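Local atomic coordinates of transcriptional regulator, TetR family (Myxococcus xanthus DK 1622, PDB entry 5K7H), a protein that probably binds DNA at cis-regulatory sites as a helix-turn-helix repressor of the TetR family and binds isovaleryl-coenzyme A. Residues 81-86 with 94-99; 70-75 with 132-137. One frame throughout, in Å; residues are numbered along the deposited sequence.

Contact 1 of 2, residues 81-86 with 94-99; sequences SRVQDI and RACMRH. With NI (nickel (II) ion), chain C.
Val-83, near the C-terminal end of helix 60-83, wedges its two methyls into helix 89-104 where two consecutive helices of the all-helical TetR ligand-binding domain are joined by a tight turn. The chain reverses through a type I beta turn from Val-83 to Ile-86, which brings both residues to bear on the later helix. With chi1 at -56°, Val-83 splits its branches between two hollows. CG2 settles beside Cys-96, 4.0 Å from its CB, on the buried side where Phe-140 and Tyr-137 of helix 124-150 also press on the cysteine. The other methyl lies in a notch between Ala-95 and His-99: Val-83 CG1 is 3.9 Å from Ala-95 CB and makes a CH-pi contact, standing 4.1 Å from the centroid of the His-99 ring, 8° off the ring normal. A beta-branched residue suits this place because its two bumps fill both hollows at once; an alanine here would probably rob the imidazole face of its CH-pi partner and open a gap beside Cys-96. Ala-95, small enough to let the turn come close, receives Ile-86 CD1 on its CB at 3.6 Å. At the imidazole edge lies the extended aliphatic part of Arg-82, whose guanidinium is engaged by Glu-77. The ring is further fixed by ND1, hydrogen-bonded to Gln-78 O. On its other nitrogen, His-99 NE2 coordinates the nickel ion at 1.9 Å.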
ATOM      1  N   SER A  81      -7.318  17.418  12.896  1.00 42.84           N
ATOM      2  CA  SER A  81      -7.852  18.488  13.734  1.00 44.83           C
ATOM      3  C   SER A  81      -7.972  18.060  15.192  1.00 47.91           C
ATOM      4  O   SER A  81      -7.853  18.897  16.094  1.00 47.62           O
ATOM      5  CB  SER A  81      -9.219  18.935  13.211  1.00 45.58           C
ATOM      6  OG  SER A  81      -9.098  19.571  11.951  1.00 63.32           O
ATOM      7  N   ARG A  82      -8.197  16.770  15.445  1.00 44.31           N
ATOM      8  CA  ARG A  82      -8.496  16.296  16.790  1.00 45.12           C
ATOM      9  C   ARG A  82      -7.267  15.869  17.580  1.00 38.89           C
ATOM     10  O   ARG A  82      -7.360  15.746  18.806  1.00 41.80           O
ATOM     11  CB  ARG A  82      -9.469  15.117  16.726  1.00 39.59           C
ATOM     12  CG  ARG A  82     -10.854  15.486  16.234  1.00 42.51           C
ATOM     13  CD  ARG A  82     -11.703  14.252  16.004  1.00 43.16           C
ATOM     14  NE  ARG A  82     -12.869  14.556  15.175  1.00 54.63           N
ATOM     15  CZ  ARG A  82     -14.138  14.489  15.572  1.00 52.20           C
ATOM     16  NH1 ARG A  82     -14.461  14.107  16.804  1.00 48.64           N
ATOM     17  NH2 ARG A  82     -15.102  14.799  14.715  1.00 56.13           N
ATOM     18  N   VAL A  83      -6.133  15.641  16.923  1.00 36.24           N
ATOM     19  CA  VAL A  83      -4.952  15.096  17.593  1.00 35.49           C
ATOM     20  C   VAL A  83      -3.747  16.021  17.530  1.00 36.67           C
ATOM     21  O   VAL A  83      -2.783  15.795  18.277  1.00 45.46           O
ATOM     22  CB  VAL A  83      -4.572  13.711  17.021  1.00 35.63           C
ATOM     23  CG1 VAL A  83      -5.744  12.748  17.117  1.00 38.48           C
ATOM     24  CG2 VAL A  83      -4.084  13.830  15.576  1.00 39.30           C
ATOM     25  N   GLN A  84      -3.751  17.048  16.679  1.00 37.47           N
ATOM     26  CA  GLN A  84      -2.525  17.798  16.438  1.00 49.53           C
ATOM     27  C   GLN A  84      -2.096  18.652  17.625  1.00 52.46           C
ATOM     28  O   GLN A  84      -0.960  19.140  17.627  1.00 54.93           O
ATOM     29  CB  GLN A  84      -2.680  18.679  15.196  1.00 48.01           C
ATOM     30  CG  GLN A  84      -3.730  19.768  15.308  1.00 47.96           C
ATOM     31  CD  GLN A  84      -3.905  20.530  14.006  1.00 52.24           C
ATOM     32  OE1 GLN A  84      -3.088  20.415  13.092  1.00 57.14           O
ATOM     33  NE2 GLN A  84      -4.978  21.307  13.913  1.00 50.67           N
ATOM     34  N   ASP A  85      -2.952  18.842  18.628  1.00 47.73           N
ATOM     35  CA  ASP A  85      -2.601  19.628  19.804  1.00 48.54           C
ATOM     36  C   ASP A  85      -2.262  18.771  21.018  1.00 45.34           C
ATOM     37  O   ASP A  85      -1.918  19.323  22.067  1.00 55.63           O
ATOM     38  CB  ASP A  85      -3.743  20.586  20.161  1.00 48.09           C
ATOM     39  CG  ASP A  85      -3.944  21.667  19.118  1.00 63.31           C
ATOM     40  OD1 ASP A  85      -3.017  21.900  18.314  1.00 67.57           O
ATOM     41  OD2 ASP A  85      -5.027  22.290  19.107  1.00 68.89           O
ATOM     42  N   ILE A  86      -2.349  17.445  20.908  1.00 46.67           N
ATOM     43  CA  ILE A  86      -2.005  16.587  22.035  1.00 51.91           C
ATOM     44  C   ILE A  86      -0.560  16.851  22.434  1.00 55.88           C
ATOM     45  O   ILE A  86       0.350  16.825  21.597  1.00 51.26           O
ATOM     46  CB  ILE A  86      -2.253  15.113  21.681  1.00 48.44           C
ATOM     47  CG1 ILE A  86      -3.755  14.888  21.455  1.00 46.22           C
ATOM     48  CG2 ILE A  86      -1.731  14.195  22.788  1.00 50.10           C
ATOM     49  CD1 ILE A  86      -4.138  13.470  21.065  1.00 38.48           C
ATOM     50  N   ARG A  94      -0.196   7.740  19.093  1.00 36.81           N
ATOM     51  CA  ARG A  94      -1.169   6.686  19.362  1.00 37.49           C
ATOM     52  C   ARG A  94      -2.570   7.124  18.960  1.00 41.14           C
ATOM     53  O   ARG A  94      -3.281   6.402  18.251  1.00 40.74           O
ATOM     54  CB  ARG A  94      -1.137   6.297  20.841  1.00 44.15           C
ATOM     55  CG  ARG A  94       0.162   5.655  21.293  1.00 47.80           C
ATOM     56  CD  ARG A  94      -0.010   4.940  22.627  1.00 41.10           C
ATOM     57  NE  ARG A  94       1.254   4.397  23.122  1.00 52.46           N
ATOM     58  CZ  ARG A  94       1.983   4.926  24.102  1.00 51.99           C
ATOM     59  NH1 ARG A  94       1.590   6.026  24.735  1.00 47.76           N
ATOM     60  NH2 ARG A  94       3.120   4.343  24.457  1.00 54.46           N
ATOM     61  N   ALA A  95      -2.990   8.309  19.413  1.00 36.58           N
ATOM     62  CA  ALA A  95      -4.309   8.814  19.046  1.00 38.16           C
ATOM     63  C   ALA A  95      -4.434   8.972  17.537  1.00 38.56           C
ATOM     64  O   ALA A  95      -5.460   8.610  16.949  1.00 39.34           O
ATOM     65  CB  ALA A  95      -4.575  10.144  19.749  1.00 42.15           C
ATOM     66  N   CYS A  96      -3.397   9.506  16.890  1.00 37.94           N
ATOM     67  CA  CYS A  96      -3.451   9.699  15.444  1.00 39.36           C
ATOM     68  C   CYS A  96      -3.629   8.370  14.723  1.00 37.14           C
ATOM     69  O   CYS A  96      -4.369   8.282  13.737  1.00 37.07           O
ATOM     70  CB  CYS A  96      -2.184  10.406  14.962  1.00 42.51           C
ATOM     71  SG  CYS A  96      -2.313  11.090  13.296  1.00 45.04           S
ATOM     72  N   MET A  97      -2.960   7.321  15.203  1.00 39.69           N
ATOM     73  CA  MET A  97      -3.101   6.005  14.590  1.00 43.02           C
ATOM     74  C   MET A  97      -4.525   5.477  14.747  1.00 38.99           C
ATOM     75  O   MET A  97      -5.116   4.971  13.788  1.00 36.14           O
ATOM     76  CB  MET A  97      -2.089   5.037  15.201  1.00 43.43           C
ATOM     77  CG  MET A  97      -2.257   3.590  14.764  1.00 47.78           C
ATOM     78  SD  MET A  97      -0.795   2.591  15.129  1.00 44.69           S
ATOM     79  CE  MET A  97       0.312   3.136  13.833  1.00 52.48           C
ATOM     80  N   ARG A  98      -5.085   5.594  15.952  1.00 33.23           N
ATOM     81  CA  ARG A  98      -6.454   5.123  16.179  0.54 42.22           C
ATOM     82  C   ARG A  98      -7.435   5.842  15.269  1.00 39.11           C
ATOM     83  O   ARG A  98      -8.243   5.205  14.577  1.00 43.51           O
ATOM     84  CB  ARG A  98      -6.840   5.328  17.644  0.54 41.21           C
ATOM     85  CG  ARG A  98      -6.175   4.360  18.600  0.54 46.59           C
ATOM     86  CD  ARG A  98      -6.608   4.611  20.033  0.54 48.18           C
ATOM     87  NE  ARG A  98      -6.004   3.651  20.952  0.54 52.10           N
ATOM     88  CZ  ARG A  98      -6.483   2.434  21.189  0.54 45.61           C
ATOM     89  NH1 ARG A  98      -7.582   2.011  20.576  0.54 50.31           N
ATOM     90  NH2 ARG A  98      -5.859   1.635  22.043  0.54 42.08           N
ATOM     91  N   HIS A  99      -7.392   7.176  15.250  1.00 36.52           N
ATOM     92  CA  HIS A  99      -8.314   7.932  14.413  1.00 38.16           C
ATOM     93  C   HIS A  99      -8.120   7.598  12.939  1.00 33.95           C
ATOM     94  O   HIS A  99      -9.093   7.511  12.182  1.00 38.22           O
ATOM     95  CB  HIS A  99      -8.131   9.431  14.648  1.00 36.88           C
ATOM     96  CG  HIS A  99      -8.611   9.896  15.987  1.00 39.81           C
ATOM     97  ND1 HIS A  99      -9.570  10.875  16.134  1.00 39.63           N
ATOM     98  CD2 HIS A  99      -8.267   9.517  17.241  1.00 37.41           C
ATOM     99  CE1 HIS A  99      -9.795  11.080  17.420  1.00 37.24           C
ATOM    100  NE2 HIS A  99      -9.016  10.269  18.112  1.00 44.91           N
TER
HETATM  101 NI    NI C 301      -9.146  10.246  20.022  1.00 43.92          NI

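Contact 2 of 2, residues 70-75 with 132-137; sequences YGMDLF and ARKKKY. With IVC (Isovaleryl-coenzyme A), chain I.
Arg-133 and Met-72 pair helix 124-150 with helix 60-83 in the helical bundle of the TetR ligand-binding domain, the short segments running near parallel at 23° with axes 11.2 Å apart. From its CB, Met-72 meets three partners in turn. CB sits over the centre of one guanidinium face, 3.3 Å from Arg-133 CZ. The chain then bends at chi2 (-63°), bringing SD to 3.9 Å from C23 of isovaleryl-coenzyme A, and CE touches Lys-134 CG at 3.4 Å and also lies near that same ligand carbon. Flexible and unbranched, methionine can thus serve both the helix interface and the acyl pocket. The guanidinium, its plane set against the methionine, offers its edge to Asp-73: NH2 reaches OD1 at 2.8 Å in a salt bridge, with a weaker second bond from NH1, which is also hydrogen-bonded to Asn-69. Deeper in, the acyl group lies against Phe-75, its C26 3.5 Å from CD1, and the thioester sulfur S1 lies at the edge of Tyr-137. These flat rings meet edge-to-face, planes at 66°, with Phe-75 CZ 3.4 Å from Tyr-137 CG and poised over the centre of the tyrosine ring.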
ATOM      1  N   TYR A  70     -12.278  16.780  -0.909  1.00 42.50           N
ATOM      2  CA  TYR A  70     -13.291  16.371   0.054  1.00 44.66           C
ATOM      3  C   TYR A  70     -12.746  15.298   0.988  1.00 41.96           C
ATOM      4  O   TYR A  70     -13.023  15.310   2.192  1.00 45.52           O
ATOM      5  CB  TYR A  70     -14.534  15.872  -0.681  1.00 48.70           C
ATOM      6  CG  TYR A  70     -15.669  15.457   0.228  1.00 58.49           C
ATOM      7  CD1 TYR A  70     -16.074  16.268   1.278  1.00 54.81           C
ATOM      8  CD2 TYR A  70     -16.345  14.261   0.024  1.00 57.16           C
ATOM      9  CE1 TYR A  70     -17.112  15.894   2.109  1.00 62.27           C
ATOM     10  CE2 TYR A  70     -17.386  13.880   0.848  1.00 68.25           C
ATOM     11  CZ  TYR A  70     -17.766  14.701   1.888  1.00 68.27           C
ATOM     12  OH  TYR A  70     -18.802  14.325   2.711  1.00 79.88           O
ATOM     13  N   GLY A  71     -11.956  14.366   0.449  1.00 43.86           N
ATOM     14  CA  GLY A  71     -11.382  13.323   1.283  1.00 48.64           C
ATOM     15  C   GLY A  71     -10.393  13.863   2.299  1.00 43.65           C
ATOM     16  O   GLY A  71     -10.318  13.371   3.427  1.00 35.86           O
ATOM     17  N   MET A  72      -9.615  14.877   1.912  1.00 43.12           N
ATOM     18  CA  MET A  72      -8.676  15.486   2.849  1.00 39.21           C
ATOM     19  C   MET A  72      -9.402  16.312   3.903  1.00 40.69           C
ATOM     20  O   MET A  72      -8.979  16.352   5.063  1.00 46.28           O
ATOM     21  CB  MET A  72      -7.665  16.349   2.096  1.00 42.57           C
ATOM     22  CG  MET A  72      -6.703  15.548   1.239  1.00 44.78           C
ATOM     23  SD  MET A  72      -5.651  14.446   2.205  1.00 50.61           S
ATOM     24  CE  MET A  72      -4.990  13.452   0.878  1.00 62.57           C
ATOM     25  N   ASP A  73     -10.491  16.984   3.519  1.00 39.21           N
ATOM     26  CA  ASP A  73     -11.302  17.691   4.507  1.00 38.46           C
ATOM     27  C   ASP A  73     -11.805  16.732   5.576  1.00 40.46           C
ATOM     28  O   ASP A  73     -11.756  17.034   6.773  1.00 43.98           O
ATOM     29  CB  ASP A  73     -12.476  18.391   3.822  1.00 44.19           C
ATOM     30  CG  ASP A  73     -12.031  19.476   2.861  1.00 50.70           C
ATOM     31  OD1 ASP A  73     -10.864  19.911   2.952  1.00 49.05           O
ATOM     32  OD2 ASP A  73     -12.852  19.895   2.018  1.00 60.31           O
ATOM     33  N   LEU A  74     -12.293  15.563   5.157  1.00 44.62           N
ATOM     34  CA  LEU A  74     -12.763  14.567   6.113  1.00 50.42           C
ATOM     35  C   LEU A  74     -11.617  14.038   6.963  1.00 46.74           C
ATOM     36  O   LEU A  74     -11.763  13.870   8.179  1.00 43.62           O
ATOM     37  CB  LEU A  74     -13.452  13.423   5.374  1.00 43.34           C
ATOM     38  CG  LEU A  74     -14.678  13.819   4.552  1.00 57.32           C
ATOM     39  CD1 LEU A  74     -15.098  12.660   3.672  1.00 60.62           C
ATOM     40  CD2 LEU A  74     -15.819  14.252   5.461  1.00 62.40           C
ATOM     41  N   PHE A  75     -10.468  13.767   6.340  1.00 43.36           N
ATOM     42  CA  PHE A  75      -9.311  13.308   7.096  1.00 39.12           C
ATOM     43  C   PHE A  75      -8.904  14.330   8.149  1.00 38.38           C
ATOM     44  O   PHE A  75      -8.669  13.983   9.311  1.00 39.59           O
ATOM     45  CB  PHE A  75      -8.143  13.026   6.156  1.00 37.84           C
ATOM     46  CG  PHE A  75      -6.822  12.956   6.855  1.00 38.47           C
ATOM     47  CD1 PHE A  75      -6.470  11.833   7.581  1.00 40.53           C
ATOM     48  CD2 PHE A  75      -5.936  14.017   6.796  1.00 44.41           C
ATOM     49  CE1 PHE A  75      -5.259  11.765   8.228  1.00 43.27           C
ATOM     50  CE2 PHE A  75      -4.725  13.956   7.444  1.00 45.13           C
ATOM     51  CZ  PHE A  75      -4.386  12.828   8.162  1.00 45.88           C
ATOM     52  N   ALA A 132       0.587  18.632  -1.513  1.00 42.24           N
ATOM     53  CA  ALA A 132       0.876  19.600  -0.459  1.00 47.50           C
ATOM     54  C   ALA A 132       0.088  19.280   0.803  1.00 38.00           C
ATOM     55  O   ALA A 132       0.618  19.366   1.917  1.00 45.30           O
ATOM     56  CB  ALA A 132       0.555  21.018  -0.935  1.00 41.85           C
ATOM     57  N   ARG A 133      -1.184  18.908   0.648  1.00 41.28           N
ATOM     58  CA  ARG A 133      -1.996  18.556   1.808  1.00 42.28           C
ATOM     59  C   ARG A 133      -1.547  17.232   2.411  1.00 40.58           C
ATOM     60  O   ARG A 133      -1.542  17.073   3.637  1.00 45.97           O
ATOM     61  CB  ARG A 133      -3.471  18.501   1.414  1.00 43.06           C
ATOM     62  CG  ARG A 133      -3.984  19.796   0.795  1.00 43.99           C
ATOM     63  CD  ARG A 133      -5.492  19.773   0.611  1.00 43.53           C
ATOM     64  NE  ARG A 133      -6.196  19.702   1.888  1.00 42.36           N
ATOM     65  CZ  ARG A 133      -7.519  19.649   2.014  1.00 47.80           C
ATOM     66  NH1 ARG A 133      -8.295  19.659   0.938  1.00 46.61           N
ATOM     67  NH2 ARG A 133      -8.067  19.585   3.218  1.00 47.74           N
ATOM     68  N   LYS A 134      -1.163  16.269   1.568  1.00 40.66           N
ATOM     69  CA  LYS A 134      -0.630  15.011   2.084  1.00 42.66           C
ATOM     70  C   LYS A 134       0.692  15.230   2.802  1.00 40.89           C
ATOM     71  O   LYS A 134       0.954  14.613   3.840  1.00 46.99           O
ATOM     72  CB  LYS A 134      -0.440  14.002   0.952  1.00 45.23           C
ATOM     73  CG  LYS A 134      -1.689  13.689   0.162  1.00 46.79           C
ATOM     74  CD  LYS A 134      -1.509  12.396  -0.624  1.00 46.16           C
ATOM     75  CE  LYS A 134      -2.055  12.490  -2.030  1.00 50.69           C
ATOM     76  NZ  LYS A 134      -1.666  11.303  -2.838  1.00 58.48           N
ATOM     77  N   LYS A 135       1.544  16.101   2.257  1.00 43.56           N
ATOM     78  CA  LYS A 135       2.865  16.302   2.837  1.00 48.59           C
ATOM     79  C   LYS A 135       2.784  16.949   4.212  1.00 42.37           C
ATOM     80  O   LYS A 135       3.649  16.705   5.060  1.00 45.65           O
ATOM     81  CB  LYS A 135       3.721  17.149   1.898  1.00 48.51           C
ATOM     82  CG  LYS A 135       5.202  16.865   2.004  1.00 61.83           C
ATOM     83  CD  LYS A 135       5.975  17.556   0.900  1.00 75.97           C
ATOM     84  CE  LYS A 135       7.312  16.881   0.672  1.00 87.33           C
ATOM     85  NZ  LYS A 135       7.195  15.603  -0.093  1.00 75.29           N
ATOM     86  N   LYS A 136       1.760  17.772   4.456  1.00 41.77           N
ATOM     87  CA  LYS A 136       1.586  18.341   5.787  1.00 43.82           C
ATOM     88  C   LYS A 136       1.330  17.256   6.823  1.00 48.33           C
ATOM     89  O   LYS A 136       1.760  17.382   7.976  1.00 47.39           O
ATOM     90  CB  LYS A 136       0.441  19.354   5.787  1.00 48.96           C
ATOM     91  CG  LYS A 136       0.776  20.662   5.090  1.00 66.13           C
ATOM     92  CD  LYS A 136      -0.305  21.705   5.310  1.00 88.61           C
ATOM     93  CE  LYS A 136       0.112  23.058   4.756  1.00 87.15           C
ATOM     94  NZ  LYS A 136       0.382  23.006   3.292  1.00 76.99           N
ATOM     95  N   TYR A 137       0.635  16.186   6.436  1.00 42.24           N
ATOM     96  CA  TYR A 137       0.407  15.080   7.360  1.00 37.59           C
ATOM     97  C   TYR A 137       1.696  14.305   7.605  1.00 36.71           C
ATOM     98  O   TYR A 137       2.023  13.974   8.752  1.00 38.19           O
ATOM     99  CB  TYR A 137      -0.684  14.159   6.814  1.00 38.09           C
ATOM    100  CG  TYR A 137      -1.061  13.027   7.744  1.00 41.69           C
ATOM    101  CD1 TYR A 137      -1.162  13.232   9.113  1.00 41.26           C
ATOM    102  CD2 TYR A 137      -1.332  11.757   7.251  1.00 39.97           C
ATOM    103  CE1 TYR A 137      -1.513  12.203   9.967  1.00 42.87           C
ATOM    104  CE2 TYR A 137      -1.684  10.721   8.096  1.00 37.09           C
ATOM    105  CZ  TYR A 137      -1.774  10.950   9.452  1.00 40.94           C
ATOM    106  OH  TYR A 137      -2.126   9.923  10.296  1.00 43.97           O
TER
HETATM  107  O9  IVC I 302       9.875  16.297   0.903  1.00 75.59           O
HETATM  108  P1  IVC I 302      10.846  15.139   0.785  1.00 97.26           P
HETATM  109  O5  IVC I 302      11.888  15.244   1.895  1.00 65.94           O
HETATM  110  O6  IVC I 302      11.534  15.208  -0.551  1.00 60.26           O
HETATM  111  O2  IVC I 302      10.048  13.702   0.908  1.00 72.64           O
HETATM  112  C1  IVC I 302      10.644  12.557   0.297  1.00 61.31           C
HETATM  113  C2  IVC I 302      11.809  11.962   1.326  1.00 58.27           C
HETATM  114  O3  IVC I 302      11.829  12.737   2.536  1.00 64.26           O
HETATM  115  C4  IVC I 302      11.508  10.713   1.623  1.00 54.30           C
HETATM  116  N1  IVC I 302      12.484   9.846   1.014  1.00 43.53           N
HETATM  117  C7  IVC I 302      12.484   9.340  -0.201  1.00 47.03           C
HETATM  118  N2  IVC I 302      13.569   8.594  -0.371  1.00 41.35           N
HETATM  119  C8  IVC I 302      14.285   8.635   0.775  1.00 43.37           C
HETATM  120  C6  IVC I 302      13.603   9.427   1.649  1.00 37.07           C
HETATM  121  N3  IVC I 302      14.090   9.654   2.896  1.00 43.31           N
HETATM  122  C15 IVC I 302      15.225   9.105   3.268  1.00 45.76           C
HETATM  123  N4  IVC I 302      15.918   8.322   2.448  1.00 49.51           N
HETATM  124  C12 IVC I 302      15.502   8.067   1.219  1.00 45.53           C
HETATM  125  N5  IVC I 302      16.296   7.207   0.336  1.00 47.33           N
HETATM  126  O1  IVC I 302      10.050  10.444   1.104  1.00 52.61           O
HETATM  127  C3  IVC I 302       9.736  11.613   0.095  1.00 58.62           C
HETATM  128  C5  IVC I 302       9.804  11.026  -1.346  1.00 64.51           C
HETATM  129  O4  IVC I 302       8.484  11.017  -1.886  1.00 69.10           O
HETATM  130  P2  IVC I 302       8.326  11.612  -3.396  1.00 88.67           P
HETATM  131  O12 IVC I 302       9.652  11.513  -4.095  1.00 82.52           O
HETATM  132  O10 IVC I 302       7.290  10.821  -4.165  1.00 75.87           O
HETATM  133  O7  IVC I 302       7.861  13.187  -3.305  1.00 73.30           O
HETATM  134  P3  IVC I 302       6.346  13.672  -3.712  1.00 68.65           P
HETATM  135  O14 IVC I 302       6.371  15.116  -4.169  1.00 80.74           O
HETATM  136  O13 IVC I 302       5.848  12.798  -4.842  1.00 65.02           O
HETATM  137  O8  IVC I 302       5.348  13.518  -2.397  1.00 68.58           O
HETATM  138  C11 IVC I 302       4.189  12.738  -2.516  1.00 55.70           C
HETATM  139  C9  IVC I 302       3.669  12.445  -1.084  1.00 51.42           C
HETATM  140  C13 IVC I 302       3.451  13.793  -0.352  1.00 56.05           C
HETATM  141  C14 IVC I 302       2.324  11.722  -1.172  1.00 53.25           C
HETATM  142  C10 IVC I 302       4.729  11.628  -0.306  1.00 52.13           C
HETATM  143  O11 IVC I 302       4.495  11.731   1.043  1.00 49.96           O
HETATM  144  C16 IVC I 302       4.653  10.143  -0.707  1.00 50.22           C
HETATM  145  O15 IVC I 302       4.828   9.811  -1.834  1.00 50.59           O
HETATM  146  N6  IVC I 302       4.352   9.125   0.334  1.00 51.24           N
HETATM  147  C17 IVC I 302       4.259   7.700  -0.027  1.00 47.97           C
HETATM  148  C18 IVC I 302       2.758   7.372  -0.240  1.00 42.24           C
HETATM  149  C19 IVC I 302       1.937   7.764   0.945  1.00 45.63           C
HETATM  150  O16 IVC I 302       2.348   7.592   2.035  1.00 41.39           O
HETATM  151  N7  IVC I 302       0.608   8.370   0.762  1.00 45.32           N
HETATM  152  C20 IVC I 302      -0.200   8.743   1.961  1.00 43.30           C
HETATM  153  C21 IVC I 302       0.224  10.142   2.535  1.00 47.60           C
HETATM  154  S1  IVC I 302      -1.025  10.645   3.769  1.00 50.03           S
HETATM  155  C22 IVC I 302      -2.619  10.816   2.926  1.00 57.65           C
HETATM  156  O17 IVC I 302      -2.702  10.588   1.777  1.00 51.83           O
HETATM  157  C23 IVC I 302      -3.886  11.263   3.716  1.00 54.65           C
HETATM  158  C24 IVC I 302      -4.787  10.096   4.187  1.00 56.33           C
HETATM  159  C25 IVC I 302      -4.748   8.825   3.290  1.00 59.81           C
HETATM  160  C26 IVC I 302      -6.224  10.578   4.292  1.00 59.30           C

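Both contacts draw on helix 60-83, contact 1 near its C-terminal end and contact 2 farther back, and contact 1 is nested within the chain loop that contact 2 closes. Contact 2 is the more buried and central, joining distant helices around the acyl-CoA, with a salt bridge toward its outer side and aromatic rings inside. Contact 1, farther out, joins neighbouring helices through small aliphatic groups and carries a histidine bound to nickel. Their centres lie 14 Å apart, yet they touch where Cys-96 SG packs 3.2 Å from Tyr-137 OH. That hydroxyl is hydrogen-bonded to Asn-100 of helix 89-104, the helix that supplies the second half of contact 1.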